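Local structure of V-type ATPase 116 kDa subunit (3RRK) at residues A[67-72]-A[266-271]; A[84-89]-A[260-265]; A[148-153]-A[188-193]; A[166-171]-A[199-204]. The protein probably serves as subunit I, the homolog of subunit a, in a rotary proton-transporting V-type ATPase, this chain being its cytoplasmic N-terminal domain. One frame throughout, in Å; residues are numbered along the deposited sequence.

Contact 1 (A[67-72]-A[266-271])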
# COMPACT_ATOMS: atom_id res chain seq x y z
N ALA A 67 5.71 -2.00 -15.69
CA ALA A 67 6.57 -1.82 -14.53
C ALA A 67 6.80 -0.32 -14.29
O ALA A 67 6.78 0.14 -13.14
CB ALA A 67 7.91 -2.56 -14.72
N VAL A 68 7.02 0.43 -15.36
CA VAL A 68 7.03 1.88 -15.24
C VAL A 68 5.72 2.41 -14.64
O VAL A 68 5.74 3.21 -13.71
CB VAL A 68 7.27 2.59 -16.58
CG1 VAL A 68 7.25 4.08 -16.37
CG2 VAL A 68 8.58 2.15 -17.20
N VAL A 69 4.58 1.96 -15.14
CA VAL A 69 3.31 2.41 -14.57
C VAL A 69 3.25 2.13 -13.07
O VAL A 69 2.94 3.00 -12.26
CB VAL A 69 2.09 1.76 -15.27
CG1 VAL A 69 0.85 1.91 -14.40
CG2 VAL A 69 1.87 2.35 -16.65
N SER A 70 3.54 0.90 -12.70
CA SER A 70 3.44 0.49 -11.31
C SER A 70 4.44 1.21 -10.38
O SER A 70 4.10 1.59 -9.28
CB SER A 70 3.58 -1.02 -11.22
OG SER A 70 4.22 -1.40 -10.02
N GLN A 71 5.67 1.42 -10.84
CA GLN A 71 6.67 2.11 -10.02
C GLN A 71 6.40 3.60 -9.84
O GLN A 71 6.69 4.16 -8.78
CB GLN A 71 8.07 1.94 -10.60
CG GLN A 71 8.69 0.59 -10.43
CD GLN A 71 9.82 0.35 -11.42
OE1 GLN A 71 9.98 -0.76 -11.94
NE2 GLN A 71 10.61 1.39 -11.71
N ALA A 72 5.87 4.24 -10.87
CA ALA A 72 5.50 5.64 -10.75
C ALA A 72 4.30 5.79 -9.80
O ALA A 72 4.32 6.66 -8.93
CB ALA A 72 5.20 6.24 -12.11
N ARG A 266 2.90 8.96 -19.86
CA ARG A 266 3.41 8.30 -21.05
C ARG A 266 3.21 6.77 -20.99
O ARG A 266 2.84 6.14 -21.98
CB ARG A 266 4.87 8.67 -21.26
CG ARG A 266 5.62 7.78 -22.22
CD ARG A 266 5.26 8.04 -23.66
NE ARG A 266 6.04 7.22 -24.57
CZ ARG A 266 7.33 7.43 -24.87
NH1 ARG A 266 8.00 8.44 -24.31
NH2 ARG A 266 7.94 6.61 -25.72
N ALA A 267 3.45 6.18 -19.81
CA ALA A 267 3.39 4.73 -19.66
C ALA A 267 1.97 4.18 -19.69
O ALA A 267 1.72 3.16 -20.31
CB ALA A 267 4.15 4.26 -18.41
N LYS A 268 1.04 4.85 -19.03
CA LYS A 268 -0.37 4.48 -19.16
C LYS A 268 -0.78 4.33 -20.62
O LYS A 268 -1.41 3.34 -20.98
CB LYS A 268 -1.28 5.48 -18.46
CG LYS A 268 -1.47 5.18 -16.97
CD LYS A 268 -2.22 3.87 -16.81
CE LYS A 268 -3.21 3.91 -15.66
NZ LYS A 268 -3.59 2.53 -15.22
N ASP A 269 -0.41 5.30 -21.45
CA ASP A 269 -0.75 5.25 -22.88
C ASP A 269 -0.01 4.16 -23.60
O ASP A 269 -0.53 3.57 -24.56
CB ASP A 269 -0.45 6.57 -23.60
CG ASP A 269 -1.14 7.75 -22.96
OD1 ASP A 269 -2.18 7.55 -22.29
OD2 ASP A 269 -0.63 8.88 -23.13
N GLU A 270 1.24 3.93 -23.18
CA GLU A 270 2.07 2.95 -23.85
C GLU A 270 1.47 1.57 -23.66
O GLU A 270 1.38 0.78 -24.60
CB GLU A 270 3.49 3.01 -23.32
CG GLU A 270 4.27 4.14 -23.93
CD GLU A 270 4.53 3.90 -25.40
OE1 GLU A 270 4.21 2.81 -25.88
OE2 GLU A 270 5.07 4.80 -26.07
N VAL A 271 1.02 1.30 -22.44
CA VAL A 271 0.40 0.03 -22.12
C VAL A 271 -0.89 -0.20 -22.92
O VAL A 271 -1.07 -1.25 -23.54
CB VAL A 271 0.18 -0.09 -20.62
CG1 VAL A 271 -0.71 -1.26 -20.30
CG2 VAL A 271 1.54 -0.20 -19.90
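Val68 and Val69 meet Ala267 across an antiparallel helix pair in the helical part of the domain; the guanidinium of Arg266 takes no part in the contact with 67-72 and holds the carboxylate of Glu270 at its edge. Arg266 NE points at Glu270 OE2 at 3.0 Å and 167°, with the oxygen in the guanidinium plane and using its anti lone pair. This i to i+4 salt bridge belongs to helix 224-281 alone. Arg273 is a second charged partner for Glu270, while NH1 of Arg266 is taken by the backbone carbonyls of Phe90 and Gly92.

The short axes of the pair run at 146° and approach to 8.7 Å, with Val69 and Ala267 nearest in register (CA to CA 5.6 Å). The small methyl of Ala267 sits between two valine branches, with Val68 CG1 3.7 Å from Ala267 CB and Val69 CG2 as its second neighbour. Leu101 of helix 94-138 touches Val68 as well. CG1 of Val69 is anti to the backbone N (chi1 162°), which leaves CG2 anti to the carbonyl carbon and aimed at the partner helix. There Val69 CG2 also rests on the backbone, at Ala267 C and Lys268 N; it lies 3.5 Å from Ala267 CB and 4.1 Å from Val271 CG2.

Contact 2 (A[84-89]-A[260-265])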
# COMPACT_ATOMS: atom_id res chain seq x y z
N VAL A 84 -2.65 12.25 -12.07
CA VAL A 84 -3.45 13.08 -12.97
C VAL A 84 -2.64 13.40 -14.21
O VAL A 84 -1.58 14.02 -14.12
CB VAL A 84 -3.86 14.39 -12.31
CG1 VAL A 84 -4.71 15.20 -13.28
CG2 VAL A 84 -4.62 14.11 -11.03
N PRO A 85 -3.13 12.96 -15.38
CA PRO A 85 -2.43 13.07 -16.66
C PRO A 85 -1.78 14.43 -16.98
O PRO A 85 -2.45 15.45 -17.06
CB PRO A 85 -3.53 12.72 -17.66
CG PRO A 85 -4.34 11.68 -16.93
CD PRO A 85 -4.36 12.16 -15.49
N SER A 86 -0.45 14.40 -17.14
CA SER A 86 0.33 15.58 -17.49
C SER A 86 -0.04 16.03 -18.89
O SER A 86 -0.39 15.20 -19.73
CB SER A 86 1.83 15.25 -17.41
OG SER A 86 2.63 16.22 -18.07
N SER A 87 0.04 17.33 -19.14
CA SER A 87 -0.21 17.88 -20.48
C SER A 87 0.97 17.59 -21.40
O SER A 87 0.79 17.42 -22.61
CB SER A 87 -0.49 19.38 -20.41
OG SER A 87 -1.67 19.66 -19.68
N LYS A 88 2.18 17.56 -20.82
CA LYS A 88 3.39 17.22 -21.56
C LYS A 88 4.04 15.98 -20.96
O LYS A 88 4.95 16.07 -20.12
CB LYS A 88 4.37 18.39 -21.61
CG LYS A 88 5.57 18.15 -22.53
CD LYS A 88 6.37 19.44 -22.80
CE LYS A 88 5.66 20.38 -23.77
NZ LYS A 88 6.53 21.50 -24.23
N PRO A 89 3.55 14.80 -21.39
CA PRO A 89 4.01 13.49 -20.94
C PRO A 89 5.48 13.26 -21.35
O PRO A 89 5.92 13.82 -22.35
CB PRO A 89 3.10 12.52 -21.71
CG PRO A 89 1.99 13.33 -22.24
CD PRO A 89 2.56 14.69 -22.47
N LEU A 260 7.50 12.25 -12.35
CA LEU A 260 6.86 10.96 -12.09
C LEU A 260 5.56 10.95 -12.84
O LEU A 260 5.26 10.01 -13.57
CB LEU A 260 6.64 10.75 -10.60
CG LEU A 260 7.86 10.26 -9.79
CD1 LEU A 260 7.66 10.46 -8.29
CD2 LEU A 260 8.16 8.81 -10.05
N ILE A 261 4.81 12.03 -12.67
CA ILE A 261 3.53 12.24 -13.33
C ILE A 261 3.65 12.11 -14.84
O ILE A 261 2.86 11.41 -15.47
CB ILE A 261 2.95 13.61 -12.93
CG1 ILE A 261 2.18 13.49 -11.62
CG2 ILE A 261 2.00 14.14 -14.00
CD1 ILE A 261 1.71 14.82 -11.08
N ALA A 262 4.63 12.78 -15.43
CA ALA A 262 4.85 12.67 -16.87
C ALA A 262 5.25 11.25 -17.32
O ALA A 262 4.98 10.87 -18.45
CB ALA A 262 5.91 13.64 -17.30
N LEU A 263 5.92 10.51 -16.44
CA LEU A 263 6.30 9.12 -16.72
C LEU A 263 5.06 8.25 -16.67
O LEU A 263 4.83 7.41 -17.55
CB LEU A 263 7.31 8.63 -15.68
CG LEU A 263 8.70 9.25 -15.82
CD1 LEU A 263 9.46 9.29 -14.49
CD2 LEU A 263 9.50 8.57 -16.93
N TRP A 264 4.28 8.44 -15.63
CA TRP A 264 3.08 7.66 -15.44
C TRP A 264 2.21 7.82 -16.67
O TRP A 264 1.70 6.85 -17.25
CB TRP A 264 2.35 8.16 -14.21
CG TRP A 264 1.07 7.43 -13.95
CD1 TRP A 264 0.93 6.23 -13.32
CD2 TRP A 264 -0.25 7.85 -14.31
NE1 TRP A 264 -0.39 5.87 -13.27
CE2 TRP A 264 -1.14 6.85 -13.87
CE3 TRP A 264 -0.77 8.99 -14.96
CZ2 TRP A 264 -2.53 6.94 -14.06
CZ3 TRP A 264 -2.15 9.07 -15.15
CH2 TRP A 264 -3.01 8.06 -14.70
N THR A 265 2.07 9.07 -17.09
CA THR A 265 1.20 9.41 -18.19
C THR A 265 1.66 8.72 -19.47
O THR A 265 0.92 7.96 -20.10
CB THR A 265 1.12 10.92 -18.33
OG1 THR A 265 0.57 11.45 -17.12
CG2 THR A 265 0.22 11.31 -19.49
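One hydrogen bond fastens Ser86 to Thr265: the amide Ser86 N donates to Thr265 OG1 at 3.1 Å, with an N-H...O angle of 162°. The same hydroxyl donates in turn to Ile261 O, 2.8 Å from OG1, one helical turn back. Thr265 N also binds Ile261 O, from the opposite face of that carbonyl's plane, so the oxygen is gripped twice. The rotation of the hydroxyl carbon explains this double role, since chi1 of -61° keeps OG1 beside the backbone N, near the preceding turn, and sends CG2 toward Pro89. Two further hydrogen bonds lead out of the segments: Ala262 makes a backbone bond with Phe90, just beyond the loop segment, and Trp264 NE1 donates to Glu73 of helix 56-79.

The remaining interactions are van der Waals packing. Pro85 and Trp264 lie side by side, and the proline meets the indole at its edge, with Pro85 CD 3.8 Å from Trp264 CZ3. Ile261 CG2 fits against Ser86 CB at 3.6 Å and also touches the carbonyl oxygen of Val84. Farther along, Pro89 CB packs on Thr265 CG2 at 3.8 Å, and Ala262 CB approaches Lys88 O at the same distance.

The loop that joins helices 56-79 and 94-138 is thus laid along helix 224-281 without a salt bridge between the two segments; the threonine hydroxyl accepts from the loop amide while donating to the helix carbonyl, so that one side chain satisfies both.

Contact 3 (A[148-153]-A[188-193])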
# COMPACT_ATOMS: atom_id res chain seq x y z
N LEU A 148 9.40 -15.95 40.01
CA LEU A 148 8.12 -15.24 40.09
C LEU A 148 7.51 -14.97 38.71
O LEU A 148 8.22 -14.60 37.77
CB LEU A 148 8.28 -13.90 40.80
CG LEU A 148 8.70 -13.78 42.27
CD1 LEU A 148 8.83 -12.30 42.60
CD2 LEU A 148 7.73 -14.46 43.22
N GLY A 149 6.20 -15.14 38.61
CA GLY A 149 5.48 -14.79 37.40
C GLY A 149 4.54 -13.60 37.56
O GLY A 149 3.80 -13.50 38.55
N VAL A 150 4.56 -12.70 36.59
CA VAL A 150 3.68 -11.54 36.63
C VAL A 150 2.70 -11.51 35.47
O VAL A 150 2.96 -12.06 34.40
CB VAL A 150 4.48 -10.23 36.61
CG1 VAL A 150 5.65 -10.34 37.55
CG2 VAL A 150 4.93 -9.91 35.18
N ILE A 151 1.56 -10.88 35.71
CA ILE A 151 0.59 -10.65 34.66
C ILE A 151 0.08 -9.24 34.78
O ILE A 151 -0.53 -8.88 35.79
CB ILE A 151 -0.63 -11.58 34.77
CG1 ILE A 151 -0.21 -13.04 34.74
CG2 ILE A 151 -1.57 -11.32 33.63
CD1 ILE A 151 -1.36 -14.00 34.98
N PRO A 152 0.34 -8.42 33.76
CA PRO A 152 -0.31 -7.12 33.63
C PRO A 152 -1.66 -7.35 32.99
O PRO A 152 -1.81 -8.30 32.22
CB PRO A 152 0.61 -6.37 32.68
CG PRO A 152 1.17 -7.43 31.81
CD PRO A 152 1.27 -8.69 32.65
N PHE A 153 -2.63 -6.52 33.32
CA PHE A 153 -3.95 -6.63 32.72
C PHE A 153 -4.80 -5.41 33.07
O PHE A 153 -4.59 -4.79 34.10
CB PHE A 153 -4.64 -7.92 33.17
CG PHE A 153 -5.04 -7.94 34.62
CD1 PHE A 153 -4.12 -8.28 35.60
CD2 PHE A 153 -6.33 -7.62 35.00
CE1 PHE A 153 -4.49 -8.30 36.93
CE2 PHE A 153 -6.71 -7.64 36.33
CZ PHE A 153 -5.79 -7.98 37.30
N ALA A 188 -4.62 0.06 35.44
CA ALA A 188 -3.54 -0.86 35.12
C ALA A 188 -3.25 -1.70 36.36
O ALA A 188 -2.84 -1.17 37.40
CB ALA A 188 -2.31 -0.10 34.69
N ALA A 189 -3.48 -3.00 36.26
CA ALA A 189 -3.28 -3.89 37.39
C ALA A 189 -2.16 -4.86 37.09
O ALA A 189 -1.83 -5.11 35.93
CB ALA A 189 -4.55 -4.64 37.71
N LEU A 190 -1.56 -5.41 38.14
CA LEU A 190 -0.53 -6.41 37.99
C LEU A 190 -0.70 -7.46 39.07
O LEU A 190 -0.96 -7.13 40.23
CB LEU A 190 0.84 -5.75 38.11
CG LEU A 190 2.06 -6.66 37.98
CD1 LEU A 190 2.39 -6.88 36.52
CD2 LEU A 190 3.26 -6.05 38.71
N VAL A 191 -0.59 -8.73 38.70
CA VAL A 191 -0.58 -9.80 39.68
C VAL A 191 0.79 -10.43 39.70
O VAL A 191 1.44 -10.54 38.65
CB VAL A 191 -1.57 -10.92 39.36
CG1 VAL A 191 -1.76 -11.81 40.61
CG2 VAL A 191 -2.88 -10.34 38.93
N VAL A 192 1.21 -10.85 40.89
CA VAL A 192 2.49 -11.49 41.10
C VAL A 192 2.30 -12.78 41.89
O VAL A 192 1.61 -12.80 42.92
CB VAL A 192 3.44 -10.57 41.86
CG1 VAL A 192 4.79 -11.25 42.06
CG2 VAL A 192 3.57 -9.24 41.12
N VAL A 193 2.91 -13.84 41.41
CA VAL A 193 2.65 -15.17 41.94
C VAL A 193 3.92 -16.00 41.83
O VAL A 193 4.86 -15.62 41.13
CB VAL A 193 1.52 -15.87 41.12
CG1 VAL A 193 0.15 -15.38 41.55
CG2 VAL A 193 1.72 -15.64 39.63
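Val191 N donates to Ile151 O at 2.9 Å and 164°, and Ile151 N returns a bond to Val191 O, closing one of three hydrogen-bonded antiparallel pairs. Gly149 with Val193 and Phe153 with Ala189 are the others, giving six backbone bonds in all. Between them stand the non-hydrogen-bonded pairs Val150-Val192 and Pro152-Leu190; the latter suits a proline, which has no N-H to offer.

On the face carrying Ile151 and Val191, the Phe153 ring leans across to the neighbouring strand. Its chi1 of 69° sets CG between the backbone N and carbonyl carbon and places the ring over Ala189, whose CB is 3.9 Å from the ring centroid and 22° off the normal, a CH-pi contact. Val191 CG2 comes in at the edge of this ring, near its plane. Helices 158-172 and 198-206 pack on this face, with Leu161 on Ala189 and Leu205 on Phe153.

On the reverse face Leu190 CD1 lies 3.9 Å from Val150 CB and 4.3 Å from Pro152 CB.

Strand 187-194 is the centre of the three-stranded sheet, bonded on its second side to 177-182. The elements follow one another as strand-helix-strand-strand-helix, and the backbone bond of Pro152 with Leu213, on the outer side of strand 148-155, is where a fourth strand would lie, consistent with a ferredoxin-like fold.

Contact 4 (A[166-171]-A[199-204])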
# COMPACT_ATOMS: atom_id res chain seq x y z
N LYS A 166 -10.68 -11.28 45.04
CA LYS A 166 -11.45 -12.34 45.67
C LYS A 166 -11.18 -13.68 45.01
O LYS A 166 -10.86 -14.65 45.69
CB LYS A 166 -12.95 -12.05 45.64
CG LYS A 166 -13.80 -13.24 46.06
CD LYS A 166 -15.26 -12.88 46.25
CE LYS A 166 -16.12 -14.12 46.53
NZ LYS A 166 -16.21 -15.02 45.34
N ALA A 167 -11.31 -13.74 43.69
CA ALA A 167 -10.96 -14.95 42.95
C ALA A 167 -9.54 -15.43 43.28
O ALA A 167 -9.34 -16.58 43.65
CB ALA A 167 -11.11 -14.72 41.46
N LEU A 168 -8.56 -14.54 43.13
CA LEU A 168 -7.17 -14.90 43.39
C LEU A 168 -7.00 -15.51 44.76
O LEU A 168 -6.37 -16.56 44.89
CB LEU A 168 -6.26 -13.68 43.25
CG LEU A 168 -5.95 -13.22 41.83
CD1 LEU A 168 -5.16 -11.93 41.88
CD2 LEU A 168 -5.18 -14.28 41.07
N GLN A 169 -7.53 -14.86 45.78
CA GLN A 169 -7.41 -15.38 47.14
C GLN A 169 -8.11 -16.72 47.26
O GLN A 169 -7.68 -17.59 48.00
CB GLN A 169 -7.99 -14.41 48.16
CG GLN A 169 -7.92 -14.95 49.58
CD GLN A 169 -8.83 -14.20 50.54
OE1 GLN A 169 -9.60 -13.32 50.12
NE2 GLN A 169 -8.77 -14.55 51.83
N GLU A 170 -9.21 -16.88 46.55
CA GLU A 170 -9.96 -18.13 46.56
C GLU A 170 -9.04 -19.24 46.06
O GLU A 170 -9.15 -20.39 46.47
CB GLU A 170 -11.20 -18.00 45.67
CG GLU A 170 -12.39 -18.86 46.09
CD GLU A 170 -13.66 -18.55 45.28
OE1 GLU A 170 -13.77 -17.44 44.72
OE2 GLU A 170 -14.54 -19.44 45.20
N ALA A 171 -8.12 -18.87 45.18
CA ALA A 171 -7.35 -19.85 44.43
C ALA A 171 -5.93 -20.01 44.95
O ALA A 171 -5.32 -21.07 44.80
CB ALA A 171 -7.32 -19.45 42.95
N GLU A 199 -0.34 -20.01 35.76
CA GLU A 199 -1.57 -20.46 35.12
C GLU A 199 -2.80 -20.45 36.01
O GLU A 199 -3.91 -20.24 35.54
CB GLU A 199 -1.36 -21.84 34.49
CG GLU A 199 -0.31 -21.78 33.39
CD GLU A 199 -0.55 -20.60 32.46
OE1 GLU A 199 -1.75 -20.24 32.25
OE2 GLU A 199 0.44 -20.02 31.94
N ALA A 200 -2.60 -20.66 37.30
CA ALA A 200 -3.71 -20.63 38.25
C ALA A 200 -4.25 -19.21 38.35
O ALA A 200 -5.44 -19.00 38.57
CB ALA A 200 -3.26 -21.13 39.62
N ALA A 201 -3.35 -18.26 38.23
CA ALA A 201 -3.70 -16.85 38.27
C ALA A 201 -4.38 -16.45 36.95
O ALA A 201 -5.36 -15.72 36.94
CB ALA A 201 -2.45 -16.03 38.51
N ARG A 202 -3.83 -16.94 35.85
CA ARG A 202 -4.39 -16.69 34.53
C ARG A 202 -5.83 -17.22 34.45
O ARG A 202 -6.73 -16.53 33.99
CB ARG A 202 -3.52 -17.33 33.45
CG ARG A 202 -3.78 -16.78 32.06
CD ARG A 202 -2.91 -17.45 31.01
NE ARG A 202 -1.49 -17.38 31.35
CZ ARG A 202 -0.74 -16.28 31.26
NH1 ARG A 202 -1.29 -15.14 30.86
NH2 ARG A 202 0.55 -16.33 31.59
N SER A 203 -6.02 -18.44 34.93
CA SER A 203 -7.35 -19.03 35.01
C SER A 203 -8.34 -18.16 35.79
O SER A 203 -9.51 -18.04 35.42
CB SER A 203 -7.27 -20.42 35.63
OG SER A 203 -8.54 -20.81 36.15
N SER A 204 -7.88 -17.55 36.86
CA SER A 204 -8.75 -16.67 37.62
C SER A 204 -9.21 -15.50 36.79
O SER A 204 -10.38 -15.14 36.82
CB SER A 204 -8.07 -16.19 38.89
OG SER A 204 -7.70 -17.30 39.67
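Ala167 and Ser204 mark the closest register of two helices running roughly antiparallel, CA to CA 6.0 Å, whose short axes approach to 9.4 Å at 141°. The small buried area, 185 Å², makes this a limited contact.

Leu168 supplies the largest side chain. Its CD2 lies 4.1 Å from Ala201 CB and is equally near Ser204 CB, so a single methyl spans residues one turn apart on helix 198-206. With CG beside the backbone N (chi1 -76°) and the chain then extended, the leucine reaches toward the partner helix although its CB starts off at a slant. The other contacts are between small side chains: Ala167 CB stands 4.2 Å from Ser204 CB, and Ala171 CB is 3.9 Å from Ser204 OG.

Ser204 is buried, yet its hydroxyl is satisfied within its own helix. OG donates to Ala200 O at 3.0 Å, in the carbonyl plane, and the chi1 of -59° that keeps OG beside the backbone N puts it there. CB points toward the partner helix and meets Leu168 and Ala167, while the polar atom is spent on the helix backbone; no hydrogen bond passes between the helices. Away from the interface, Arg202 NE forms a salt bridge with Glu199 of the same turn, though its hydrogen bonds are weak, and NH1 pairs with Glu212.

Leu168 also rests on Val191 and Ala201 on Val193, both of strand 187-194. Two helices lying side by side on one face of an antiparallel sheet are the layout of a two-layer alpha/beta sandwich, consistent with a ferredoxin-like fold.

How the contacts relate
The four contacts form two clusters on opposite sides of the chain's centre. Contacts 1 and 2 share helix 224-281, their centres 10 Å apart: Ala72 CB packs against Trp264 CB at 4.0 Å, tying the helix pair to the loop. Contacts 3 and 4 have centres 12 Å apart and build one lobe, the helices packed on one face of the sheet, with Val191 CG1 3.6 Å from Leu168 CD1; their segments alternate along the chain. Between the clusters, contacts 1 and 3 are about 42 Å apart at their nearest atoms, a gap bridged by long helices. A bound buffer molecule, probably from crystallisation, lies about 4 Å from the Leu148 side chain in contact 3.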